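Local structure of lysyl oxidase (Pichia pastoris, 1W7C) at residues N53-E59 and A83-F89; K504-Y510 and L555-E561; P569-M575 and M674-Y680. The protein probably oxidises primary amines, including the side-chain amine of peptidyl lysine, to aldehydes with the help of copper and a topaquinone cofactor. One frame throughout, in Å; residues are numbered along the deposited sequence.

How the contacts relate
Contact 1 comes first along the chain and stands apart from the other two. It lies in an antiparallel sheet of the N2 domain, with its centre about 40 Å from that of contact 2 and about 41 Å from that of contact 3. Contacts 2 and 3 follow in series inside the copper amine oxidase enzyme domain, with centres about 9 Å apart. Strand 553-559 of contact 2 pairs with strand 569-576 of contact 3, so strands 504-518, 553-559, 569-576 and 670-678 run side by side. Contact 2 comes within about 5 Å of a bound calcium ion (side chain of Asn505), contact 3 within about 10 Å (side chain of Ile574). Residues of each touch the second subunit.

Contact 1 (N53-E59 and A83-F89); sequences NYVLWIE and ARTVVYF
Tyr54 and Tyr88 meet by their rings on one face of a two-stranded antiparallel ladder. CB of Tyr88 sits over the face of the Tyr54 ring, 3.8 Å from its centroid, as a CH-pi contact. The rings meet obliquely, their planes 32° apart. CG of Tyr54 stands between its backbone N and carbonyl carbon (chi1 54°), which swings the ring back over its partner strand. The hydroxyls have other partners: Tyr54 OH bonds to Asp135 and Tyr88 OH to the Phe50 carbonyl.

Further along the same face, Trp57 and Val86 lie side by side. CG2 of Val86 reaches the edge of the indole at CE3, 3.6 Å away. The same methyl lies over one face of the Arg84 guanidinium. On the other face, helix 26-39 packs on Val55, Ile58 and Thr85, and Val87 touches Leu100 of strand 96-103.

The register shifts by one residue at a classic beta bulge. Leu56 and Trp57 both face Val86, and both their amides donate to Val86 O, at 2.8 Å from Leu56 N and 3.3 Å from Trp57 N. CB of Leu56 points toward the partner strand, and its CD1 lies 4.0 Å from Tyr88 CB. The pair belongs to an antiparallel sheet of the N2 domain, in which strand 96-103 lies beyond 82-89.

Charge pairing is found at the Glu59 end. Arg84 NH1 donates to Glu59 OE2 over 2.9 Å in a salt bridge. The oxygen lies near the guanidinium plane, but the nitrogen comes from above the carboxylate plane. The arginine chain is extended from CG to NE and runs alongside the glutamate. Its NE makes a second salt bridge, to Glu99 on strand 96-103.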
loop_
_atom_site.group_PDB
_atom_site.type_symbol
_atom_site.label_atom_id
_atom_site.label_comp_id
_atom_site.label_asym_id
_atom_site.label_seq_id
_atom_site.Cartn_x
_atom_site.Cartn_y
_atom_site.Cartn_z
ATOM N N ASN A 53 48.539 -11.120 -5.215
ATOM C CA ASN A 53 47.738 -10.574 -4.117
ATOM C C ASN A 53 47.263 -9.211 -4.532
ATOM O O ASN A 53 48.026 -8.451 -5.125
ATOM C CB ASN A 53 48.546 -10.398 -2.828
ATOM C CG ASN A 53 49.388 -11.602 -2.478
ATOM O OD1 ASN A 53 48.949 -12.743 -2.590
ATOM N ND2 ASN A 53 50.612 -11.345 -1.996
ATOM N N TYR A 54 46.024 -8.878 -4.204
ATOM C CA TYR A 54 45.507 -7.551 -4.514
ATOM C C TYR A 54 44.381 -7.168 -3.584
ATOM O O TYR A 54 43.718 -8.013 -3.019
ATOM C CB TYR A 54 45.045 -7.446 -5.958
ATOM C CG TYR A 54 44.045 -8.491 -6.403
ATOM C CD1 TYR A 54 42.690 -8.286 -6.279
ATOM C CD2 TYR A 54 44.474 -9.675 -6.975
ATOM C CE1 TYR A 54 41.773 -9.238 -6.711
ATOM C CE2 TYR A 54 43.572 -10.662 -7.399
ATOM C CZ TYR A 54 42.229 -10.429 -7.277
ATOM O OH TYR A 54 41.365 -11.411 -7.709
ATOM N N VAL A 55 44.179 -5.869 -3.425
ATOM C CA VAL A 55 43.154 -5.378 -2.519
ATOM C C VAL A 55 41.816 -5.171 -3.255
ATOM O O VAL A 55 41.757 -4.506 -4.304
ATOM C CB VAL A 55 43.613 -4.044 -1.857
ATOM C CG1 VAL A 55 42.550 -3.477 -0.905
ATOM C CG2 VAL A 55 44.915 -4.254 -1.102
ATOM N N LEU A 56 40.741 -5.688 -2.678
ATOM C CA LEU A 56 39.404 -5.439 -3.234
ATOM C C LEU A 56 38.703 -4.247 -2.599
ATOM O O LEU A 56 38.309 -3.318 -3.294
ATOM C CB LEU A 56 38.485 -6.668 -3.102
ATOM C CG LEU A 56 38.688 -7.836 -4.027
ATOM C CD1 LEU A 56 39.830 -8.692 -3.524
ATOM C CD2 LEU A 56 37.383 -8.643 -4.112
ATOM N N TRP A 57 38.530 -4.335 -1.277
ATOM C CA TRP A 57 37.647 -3.443 -0.528
ATOM C C TRP A 57 38.329 -2.908 0.728
ATOM O O TRP A 57 39.142 -3.607 1.348
ATOM C CB TRP A 57 36.373 -4.189 -0.133
ATOM C CG TRP A 57 35.545 -4.578 -1.304
ATOM C CD1 TRP A 57 35.328 -3.847 -2.447
ATOM C CD2 TRP A 57 34.861 -5.816 -1.485
ATOM N NE1 TRP A 57 34.530 -4.555 -3.309
ATOM C CE2 TRP A 57 34.218 -5.760 -2.737
ATOM C CE3 TRP A 57 34.705 -6.973 -0.699
ATOM C CZ2 TRP A 57 33.461 -6.824 -3.245
ATOM C CZ3 TRP A 57 33.947 -8.031 -1.202
ATOM C CH2 TRP A 57 33.332 -7.946 -2.460
ATOM N N ILE A 58 38.021 -1.655 1.050
ATOM C CA ILE A 58 38.450 -0.987 2.270
ATOM C C ILE A 58 37.304 -0.094 2.729
ATOM O O ILE A 58 36.942 0.839 2.019
ATOM C CB ILE A 58 39.695 -0.094 2.051
ATOM C CG1 ILE A 58 40.878 -0.901 1.521
ATOM C CG2 ILE A 58 40.041 0.593 3.363
ATOM C CD1 ILE A 58 42.085 -0.053 1.127
ATOM N N GLU A 59 36.710 -0.440 3.871
ATOM C CA GLU A 59 35.550 0.291 4.360
ATOM C C GLU A 59 35.509 0.364 5.879
ATOM O O GLU A 59 36.250 -0.325 6.571
ATOM C CB GLU A 59 34.250 -0.318 3.840
ATOM C CG GLU A 59 33.955 -1.682 4.419
ATOM C CD GLU A 59 32.513 -2.139 4.243
ATOM O OE1 GLU A 59 31.675 -1.373 3.720
ATOM O OE2 GLU A 59 32.250 -3.284 4.670
ATOM N N ALA A 83 38.992 -0.108 9.993
ATOM C CA ALA A 83 38.607 -0.532 8.658
ATOM C C ALA A 83 38.480 -2.051 8.559
ATOM O O ALA A 83 39.281 -2.783 9.098
ATOM C CB ALA A 83 39.642 -0.042 7.650
ATOM N N ARG A 84 37.482 -2.472 7.806
ATOM C CA ARG A 84 37.400 -3.825 7.233
ATOM C C ARG A 84 38.023 -3.727 5.845
ATOM O O ARG A 84 37.675 -2.841 5.054
ATOM C CB ARG A 84 35.947 -4.241 7.085
ATOM C CG ARG A 84 35.734 -5.499 6.236
ATOM C CD ARG A 84 34.296 -5.805 5.982
ATOM N NE ARG A 84 34.108 -6.944 5.110
ATOM C CZ ARG A 84 33.462 -6.932 3.958
ATOM N NH1 ARG A 84 32.961 -5.793 3.457
ATOM N NH2 ARG A 84 33.349 -8.091 3.271
ATOM N N THR A 85 38.950 -4.629 5.562
ATOM C CA THR A 85 39.518 -4.766 4.209
ATOM C C THR A 85 39.363 -6.190 3.746
ATOM O O THR A 85 39.287 -7.122 4.534
ATOM C CB THR A 85 41.009 -4.348 4.219
ATOM O OG1 THR A 85 41.791 -5.314 4.953
ATOM C CG2 THR A 85 41.209 -3.001 4.968
ATOM N N VAL A 86 39.220 -6.357 2.450
ATOM C CA VAL A 86 39.187 -7.679 1.850
ATOM C C VAL A 86 40.301 -7.672 0.802
ATOM O O VAL A 86 40.324 -6.810 -0.102
ATOM C CB VAL A 86 37.817 -8.016 1.227
ATOM C CG1 VAL A 86 37.822 -9.430 0.679
ATOM C CG2 VAL A 86 36.678 -7.791 2.258
ATOM N N VAL A 87 41.196 -8.667 0.924
ATOM C CA VAL A 87 42.397 -8.773 0.118
ATOM C C VAL A 87 42.401 -10.191 -0.459
ATOM O O VAL A 87 42.194 -11.175 0.258
ATOM C CB VAL A 87 43.661 -8.529 0.963
ATOM C CG1 VAL A 87 44.939 -8.679 0.132
ATOM C CG2 VAL A 87 43.596 -7.161 1.654
ATOM N N TYR A 88 42.652 -10.296 -1.757
ATOM C CA TYR A 88 42.910 -11.598 -2.351
ATOM C C TYR A 88 44.374 -11.946 -2.198
ATOM O O TYR A 88 45.238 -11.153 -2.548
ATOM C CB TYR A 88 42.526 -11.623 -3.826
ATOM C CG TYR A 88 42.819 -12.970 -4.431
ATOM C CD1 TYR A 88 41.998 -14.066 -4.175
ATOM C CD2 TYR A 88 43.973 -13.181 -5.186
ATOM C CE1 TYR A 88 42.289 -15.310 -4.691
ATOM C CE2 TYR A 88 44.245 -14.424 -5.707
ATOM C CZ TYR A 88 43.417 -15.484 -5.445
ATOM O OH TYR A 88 43.674 -16.721 -5.984
ATOM N N PHE A 89 44.624 -13.118 -1.636
ATOM C CA PHE A 89 45.973 -13.676 -1.555
ATOM C C PHE A 89 46.135 -14.893 -2.451
ATOM O O PHE A 89 45.580 -15.969 -2.158
ATOM C CB PHE A 89 46.313 -14.068 -0.123
ATOM C CG PHE A 89 46.464 -12.891 0.802
ATOM C CD1 PHE A 89 45.416 -12.500 1.612
ATOM C CD2 PHE A 89 47.630 -12.147 0.826
ATOM C CE1 PHE A 89 45.531 -11.421 2.446
ATOM C CE2 PHE A 89 47.761 -11.066 1.680
ATOM C CZ PHE A 89 46.702 -10.709 2.500
#

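Contact 2 (K504-Y510 and L555-E561); sequences KNRASQY and LLIESAE. Unlike the reference sequence in segment 504-510: Gln509 (reference Lys).
Arg506 reaches across this antiparallel strand pair to the chain corner at Ala560 with NH1. NH1 donates to Ala560 O over 2.8 Å, on a lone pair in the carbonyl plane. NH1 also donates to water 2, which bonds onward to Ser559 O. NH2 binds water 3, and NE forms a salt bridge with Asp640.

Glu558 is a buried carboxylate with partners on both oxygens. OE1 accepts a hydrogen bond from water 2 and forms a salt bridge with Arg534. Water 4 donates to OE2 and links it to Tyr510 OH. Ser508, in one of its two conformers, adds a bond from OG to OE2 over 2.7 Å, coming from above the carboxylate plane. In that conformer OG stands between the backbone N and carbonyl carbon (chi1 69°), which turns it to the glutamate.

Lys504 O is approached from opposite faces of its plane. Ala560 N donates from one face at 3.0 Å. Asn505 ND2, in the same strand, comes from the other face. Asn505 OD1 accepts from Val500 N, close to the calcium site. The longer salt bridge from Lys504 NZ to Glu561 OE2, 3.3 Å, lies at the solvent-exposed end of the pair.

Paired backbone bonds join Arg506 to Glu558 and Ser508 to Leu556. Leu556 CD1 meets the edge of the Tyr510 ring at CE1, 3.5 Å away.

With Arg534 and two waters donating hydrogen bonds to its carboxylate, and the serine in one conformer, Glu558 is probably held as the anion in this sheet of the enzyme domain.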
loop_
_atom_site.group_PDB
_atom_site.type_symbol
_atom_site.label_atom_id
_atom_site.label_comp_id
_atom_site.label_asym_id
_atom_site.label_seq_id
_atom_site.Cartn_x
_atom_site.Cartn_y
_atom_site.Cartn_z
ATOM N N LYS A 504 15.964 -3.182 26.216
ATOM C CA LYS A 504 15.363 -4.384 26.779
ATOM C C LYS A 504 13.885 -4.399 26.399
ATOM O O LYS A 504 13.103 -3.565 26.891
ATOM C CB LYS A 504 15.533 -4.451 28.316
ATOM C CG LYS A 504 15.087 -5.743 28.906
ATOM C CD LYS A 504 15.145 -5.798 30.455
ATOM C CE LYS A 504 14.700 -7.164 31.010
ATOM N NZ LYS A 504 14.838 -7.209 32.491
ATOM N N ASN A 505 13.524 -5.347 25.530
ATOM C CA ASN A 505 12.224 -5.383 24.906
ATOM C C ASN A 505 11.620 -6.789 24.977
ATOM O O ASN A 505 12.242 -7.745 25.435
ATOM C CB ASN A 505 12.320 -4.953 23.411
ATOM C CG ASN A 505 12.634 -3.474 23.162
ATOM O OD1 ASN A 505 12.808 -3.109 21.994
ATOM N ND2 ASN A 505 12.662 -2.616 24.198
ATOM N N ARG A 506 10.350 -6.873 24.556
ATOM C CA ARG A 506 9.630 -8.135 24.373
ATOM C C ARG A 506 8.938 -8.016 23.032
ATOM O O ARG A 506 8.629 -6.916 22.595
ATOM C CB ARG A 506 8.567 -8.283 25.435
ATOM C CG ARG A 506 9.021 -8.646 26.718
ATOM C CD ARG A 506 7.888 -9.298 27.580
ATOM N NE ARG A 506 8.431 -9.461 28.892
ATOM C CZ ARG A 506 8.613 -8.477 29.754
ATOM N NH1 ARG A 506 8.099 -7.302 29.546
ATOM N NH2 ARG A 506 9.191 -8.757 30.913
ATOM N N ALA A 507 8.771 -9.113 22.336
ATOM C CA ALA A 507 7.987 -9.143 21.123
ATOM C C ALA A 507 6.702 -9.890 21.427
ATOM O O ALA A 507 6.712 -10.932 22.052
ATOM C CB ALA A 507 8.740 -9.856 20.018
ATOM N N SER A 508 5.584 -9.332 20.970
ATOM C CA SER A 508 4.284 -9.909 21.250
ATOM C C SER A 508 3.391 -9.819 20.058
ATOM O O SER A 508 3.659 -9.105 19.098
ATOM C CB SER A 508 3.614 -9.192 22.413
ATOM O OG SER A 508 3.238 -7.866 22.032
ATOM N N GLN A 509 2.329 -10.601 20.074
ATOM C CA GLN A 509 1.280 -10.461 19.082
ATOM C C GLN A 509 -0.073 -10.434 19.777
ATOM O O GLN A 509 -0.301 -11.193 20.729
ATOM C CB GLN A 509 1.321 -11.635 18.099
ATOM C CG GLN A 509 1.134 -12.966 18.675
ATOM C CD GLN A 509 1.218 -14.047 17.653
ATOM O OE1 GLN A 509 1.233 -13.782 16.433
ATOM N NE2 GLN A 509 1.288 -15.298 18.136
ATOM N N TYR A 510 -0.943 -9.557 19.309
ATOM C CA TYR A 510 -2.361 -9.646 19.644
ATOM C C TYR A 510 -3.044 -10.484 18.573
ATOM O O TYR A 510 -3.167 -10.025 17.427
ATOM C CB TYR A 510 -3.004 -8.263 19.743
ATOM C CG TYR A 510 -2.671 -7.543 21.040
ATOM C CD1 TYR A 510 -1.526 -6.801 21.176
ATOM C CD2 TYR A 510 -3.478 -7.672 22.149
ATOM C CE1 TYR A 510 -1.217 -6.165 22.355
ATOM C CE2 TYR A 510 -3.159 -7.056 23.339
ATOM C CZ TYR A 510 -2.029 -6.297 23.437
ATOM O OH TYR A 510 -1.697 -5.669 24.625
ATOM N N LEU A 555 1.531 -7.402 15.377
ATOM C CA LEU A 555 2.883 -7.724 15.884
ATOM C C LEU A 555 3.515 -6.476 16.500
ATOM O O LEU A 555 3.623 -5.424 15.867
ATOM C CB LEU A 555 3.798 -8.214 14.771
ATOM C CG LEU A 555 5.244 -8.543 15.161
ATOM C CD1 LEU A 555 5.318 -9.671 16.096
ATOM C CD2 LEU A 555 6.069 -8.830 13.907
ATOM N N LEU A 556 3.977 -6.625 17.736
ATOM C CA LEU A 556 4.558 -5.549 18.504
ATOM C C LEU A 556 5.976 -5.849 18.960
ATOM O O LEU A 556 6.274 -6.974 19.374
ATOM C CB LEU A 556 3.721 -5.227 19.757
ATOM C CG LEU A 556 2.250 -4.878 19.600
ATOM C CD1 LEU A 556 1.604 -4.672 20.949
ATOM C CD2 LEU A 556 2.056 -3.687 18.665
ATOM N N ILE A 557 6.799 -4.802 18.992
ATOM C CA ILE A 557 7.961 -4.750 19.831
ATOM C C ILE A 557 7.645 -3.811 20.988
ATOM O O ILE A 557 7.389 -2.633 20.791
ATOM C CB ILE A 557 9.206 -4.302 19.076
ATOM C CG1 ILE A 557 9.466 -5.189 17.839
ATOM C CG2 ILE A 557 10.419 -4.248 20.020
ATOM C CD1 ILE A 557 9.683 -6.642 18.074
ATOM N N GLU A 558 7.639 -4.378 22.195
ATOM C CA GLU A 558 7.287 -3.664 23.424
ATOM C C GLU A 558 8.525 -3.381 24.267
ATOM O O GLU A 558 9.459 -4.176 24.315
ATOM C CB GLU A 558 6.383 -4.563 24.309
ATOM C CG GLU A 558 5.065 -4.982 23.686
ATOM C CD GLU A 558 4.242 -5.846 24.618
ATOM O OE1 GLU A 558 4.718 -6.211 25.748
ATOM O OE2 GLU A 558 3.092 -6.246 24.229
ATOM N N SER A 559 8.513 -2.254 24.960
ATOM C CA SER A 559 9.445 -2.073 26.070
ATOM C C SER A 559 9.190 -3.177 27.101
ATOM O O SER A 559 8.045 -3.458 27.419
ATOM C CB SER A 559 9.207 -0.746 26.724
ATOM O OG SER A 559 10.129 -0.568 27.796
ATOM N N ALA A 560 10.250 -3.733 27.684
ATOM C CA ALA A 560 10.082 -4.741 28.725
ATOM C C ALA A 560 9.511 -4.144 30.003
ATOM O O ALA A 560 8.749 -4.820 30.704
ATOM C CB ALA A 560 11.377 -5.478 29.012
ATOM N N GLU A 561 9.885 -2.902 30.300
ATOM C CA GLU A 561 9.570 -2.285 31.577
ATOM C C GLU A 561 8.736 -1.003 31.505
ATOM O O GLU A 561 7.991 -0.716 32.448
ATOM C CB GLU A 561 10.871 -1.993 32.368
ATOM C CG GLU A 561 11.936 -3.110 32.380
ATOM C CD GLU A 561 11.618 -4.253 33.315
ATOM O OE1 GLU A 561 10.684 -4.124 34.136
ATOM O OE2 GLU A 561 12.310 -5.292 33.220
HETATM O O HOH W 1 12.569 -2.045 29.548
HETATM O O HOH W 2 6.500 -5.808 27.695
HETATM O O HOH W 3 10.083 -6.787 32.840
HETATM O O HOH W 4 0.904 -4.705 24.978
#

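Contact 3 (P569-M575 and M674-Y680); sequences PRAYNIM and MLTPFNY
The backbone oxygen of Tyr680 is gripped by two nitrogens of Arg570. NE donates over 2.8 Å, on a lone pair in the carbonyl plane, and NH2 donates over 3.1 Å, tilted from that plane. The guanidinium approaches side-on, and a bend at its third torsion (chi3 76°) brings both donors to the one atom. These residues close one end of an antiparallel strand pair in the beta-sandwich of the copper amine oxidase enzyme domain.

The same guanidinium also lies flat on the Tyr680 ring, as a cation-pi stack with CZ 4.0 Å from the centroid and planes 28° apart. Its charge has further partners: NH1 forms a salt bridge with Glu562 and NH2 with Glu329. The opposite face of the Tyr680 ring receives the edge of Tyr572, with CE1 over its centre. This pair is edge-to-face, with planes at 72°. The Tyr680 ring is thus held between Arg570 and Tyr572.

One face of the Tyr572 ring is covered by Pro677. In the modelled conformer, one of two, Pro677 CA sits almost on the normal of the Tyr572 ring, 3.9 Å from its centroid. Tyr572 OH bonds to the Gly450 carbonyl.

The backbone ladder is regular from Asn573 to Met575. Asn573 and Thr676 exchange two bonds, as do Met575 and Met674. Ile574 and Leu675 lie side by side on the face of Tyr572, and Leu498, a calcium-site residue, packs on Ile574.

On the other face, the second subunit packs on Met674, Thr676 and Phe678, and the backbone N of Ser658 of the second subunit donates to Asn679 OD1. Water 5 joins Pro569 O, at 2.8 Å, to Asn679 ND2.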
loop_
_atom_site.group_PDB
_atom_site.type_symbol
_atom_site.label_atom_id
_atom_site.label_comp_id
_atom_site.label_asym_id
_atom_site.label_seq_id
_atom_site.Cartn_x
_atom_site.Cartn_y
_atom_site.Cartn_z
ATOM N N PRO A 569 2.352 -1.554 27.934
ATOM C CA PRO A 569 3.734 -1.463 27.466
ATOM C C PRO A 569 3.880 -0.484 26.295
ATOM O O PRO A 569 3.107 -0.524 25.326
ATOM C CB PRO A 569 4.040 -2.887 27.025
ATOM C CG PRO A 569 3.156 -3.787 27.872
ATOM C CD PRO A 569 1.872 -2.946 27.973
ATOM N N ARG A 570 4.869 0.381 26.357
ATOM C CA ARG A 570 5.165 1.232 25.214
ATOM C C ARG A 570 5.589 0.321 24.069
ATOM O O ARG A 570 6.406 -0.569 24.256
ATOM C CB ARG A 570 6.312 2.174 25.552
ATOM C CG ARG A 570 6.002 3.152 26.663
ATOM C CD ARG A 570 7.081 4.141 26.893
ATOM N NE ARG A 570 7.046 5.144 25.863
ATOM C CZ ARG A 570 8.012 6.032 25.656
ATOM N NH1 ARG A 570 9.124 6.012 26.370
ATOM N NH2 ARG A 570 7.848 6.949 24.753
ATOM N N ALA A 571 5.025 0.527 22.869
ATOM C CA ALA A 571 5.294 -0.413 21.775
ATOM C C ALA A 571 5.321 0.274 20.428
ATOM O O ALA A 571 4.816 1.375 20.256
ATOM C CB ALA A 571 4.261 -1.534 21.779
ATOM N N TYR A 572 5.942 -0.409 19.472
ATOM C CA TYR A 572 5.820 -0.105 18.055
ATOM C C TYR A 572 5.267 -1.336 17.368
ATOM O O TYR A 572 5.655 -2.474 17.664
ATOM C CB TYR A 572 7.162 0.344 17.415
ATOM C CG TYR A 572 7.299 1.842 17.274
ATOM C CD1 TYR A 572 7.501 2.659 18.382
ATOM C CD2 TYR A 572 7.201 2.457 16.032
ATOM C CE1 TYR A 572 7.570 4.025 18.246
ATOM C CE2 TYR A 572 7.299 3.836 15.886
ATOM C CZ TYR A 572 7.476 4.640 16.997
ATOM O OH TYR A 572 7.567 5.999 16.914
ATOM N N ASN A 573 4.332 -1.077 16.457
ATOM C CA ASN A 573 3.719 -2.125 15.633
ATOM C C ASN A 573 4.448 -2.180 14.309
ATOM O O ASN A 573 4.572 -1.162 13.643
ATOM C CB ASN A 573 2.222 -1.769 15.490
ATOM C CG ASN A 573 1.448 -2.554 14.449
ATOM O OD1 ASN A 573 0.496 -1.983 13.880
ATOM N ND2 ASN A 573 1.741 -3.807 14.253
ATOM N N ILE A 574 4.905 -3.391 13.977
ATOM C CA ILE A 574 5.454 -3.685 12.642
ATOM C C ILE A 574 4.273 -4.136 11.791
ATOM O O ILE A 574 3.748 -5.241 11.992
ATOM C CB ILE A 574 6.528 -4.776 12.684
ATOM C CG1 ILE A 574 7.628 -4.436 13.700
ATOM C CG2 ILE A 574 7.099 -4.967 11.285
ATOM C CD1 ILE A 574 8.680 -5.530 13.850
ATOM N N MET A 575 3.848 -3.256 10.874
ATOM C CA MET A 575 2.583 -3.417 10.127
ATOM C C MET A 575 2.964 -3.714 8.668
ATOM O O MET A 575 3.571 -2.879 8.015
ATOM C CB MET A 575 1.820 -2.074 10.230
ATOM C CG MET A 575 0.543 -2.082 9.443
ATOM S SD MET A 575 -0.316 -0.490 9.471
ATOM C CE MET A 575 0.222 0.110 10.934
ATOM N N MET A 674 5.357 -0.643 7.642
ATOM C CA MET A 674 5.361 0.522 8.520
ATOM C C MET A 674 5.767 0.084 9.948
ATOM O O MET A 674 5.508 -1.015 10.383
ATOM C CB MET A 674 3.993 1.206 8.590
ATOM C CG MET A 674 3.717 2.166 7.465
ATOM S SD MET A 674 2.090 2.866 7.575
ATOM C CE MET A 674 2.250 4.211 6.661
ATOM N N LEU A 675 6.375 1.068 10.627
ATOM C CA LEU A 675 6.655 1.000 12.048
ATOM C C LEU A 675 5.849 2.144 12.647
ATOM O O LEU A 675 6.136 3.310 12.413
ATOM C CB LEU A 675 8.151 1.225 12.309
ATOM C CG LEU A 675 9.081 0.259 11.556
ATOM C CD1 LEU A 675 10.516 0.597 11.898
ATOM C CD2 LEU A 675 8.776 -1.207 11.830
ATOM N N THR A 676 4.840 1.766 13.433
ATOM C CA THR A 676 3.884 2.757 13.930
ATOM C C THR A 676 3.725 2.688 15.442
ATOM O O THR A 676 3.687 1.605 16.018
ATOM C CB THR A 676 2.544 2.688 13.156
ATOM O OG1 THR A 676 1.733 3.851 13.453
ATOM C CG2 THR A 676 1.726 1.497 13.518
ATOM N N PRO A 677 3.678 3.839 16.125
ATOM C CA PRO A 677 3.515 3.798 17.575
ATOM C C PRO A 677 2.251 3.072 18.004
ATOM O O PRO A 677 1.200 3.242 17.368
ATOM C CB PRO A 677 3.409 5.270 17.950
ATOM C CG PRO A 677 4.042 5.986 16.884
ATOM C CD PRO A 677 3.802 5.216 15.627
ATOM N N PHE A 678 2.346 2.288 19.080
ATOM C CA PHE A 678 1.239 1.525 19.624
ATOM C C PHE A 678 1.343 1.563 21.133
ATOM O O PHE A 678 2.171 0.897 21.722
ATOM C CB PHE A 678 1.332 0.112 19.078
ATOM C CG PHE A 678 0.152 -0.767 19.373
ATOM C CD1 PHE A 678 -0.788 -1.004 18.389
ATOM C CD2 PHE A 678 -0.038 -1.362 20.621
ATOM C CE1 PHE A 678 -1.879 -1.792 18.634
ATOM C CE2 PHE A 678 -1.154 -2.190 20.857
ATOM C CZ PHE A 678 -2.058 -2.391 19.849
ATOM N N ASN A 679 0.545 2.433 21.741
ATOM C CA ASN A 679 0.669 2.703 23.175
ATOM C C ASN A 679 2.031 3.260 23.585
ATOM O O ASN A 679 2.414 3.210 24.736
ATOM C CB ASN A 679 0.285 1.451 23.989
ATOM C CG ASN A 679 -1.144 1.075 23.789
ATOM O OD1 ASN A 679 -2.010 1.923 23.569
ATOM N ND2 ASN A 679 -1.415 -0.212 23.905
ATOM N N TYR A 680 2.752 3.814 22.616
ATOM C CA TYR A 680 4.090 4.334 22.833
ATOM C C TYR A 680 4.012 5.675 23.580
ATOM O O TYR A 680 4.914 6.023 24.341
ATOM C CB TYR A 680 4.798 4.503 21.483
ATOM C CG TYR A 680 6.214 4.995 21.603
ATOM C CD1 TYR A 680 7.219 4.150 22.023
ATOM C CD2 TYR A 680 6.547 6.319 21.280
ATOM C CE1 TYR A 680 8.505 4.588 22.149
ATOM C CE2 TYR A 680 7.817 6.753 21.396
ATOM C CZ TYR A 680 8.798 5.906 21.825
ATOM O OH TYR A 680 10.062 6.410 21.949
HETATM O O HOH W 5 0.841 -1.917 24.458
#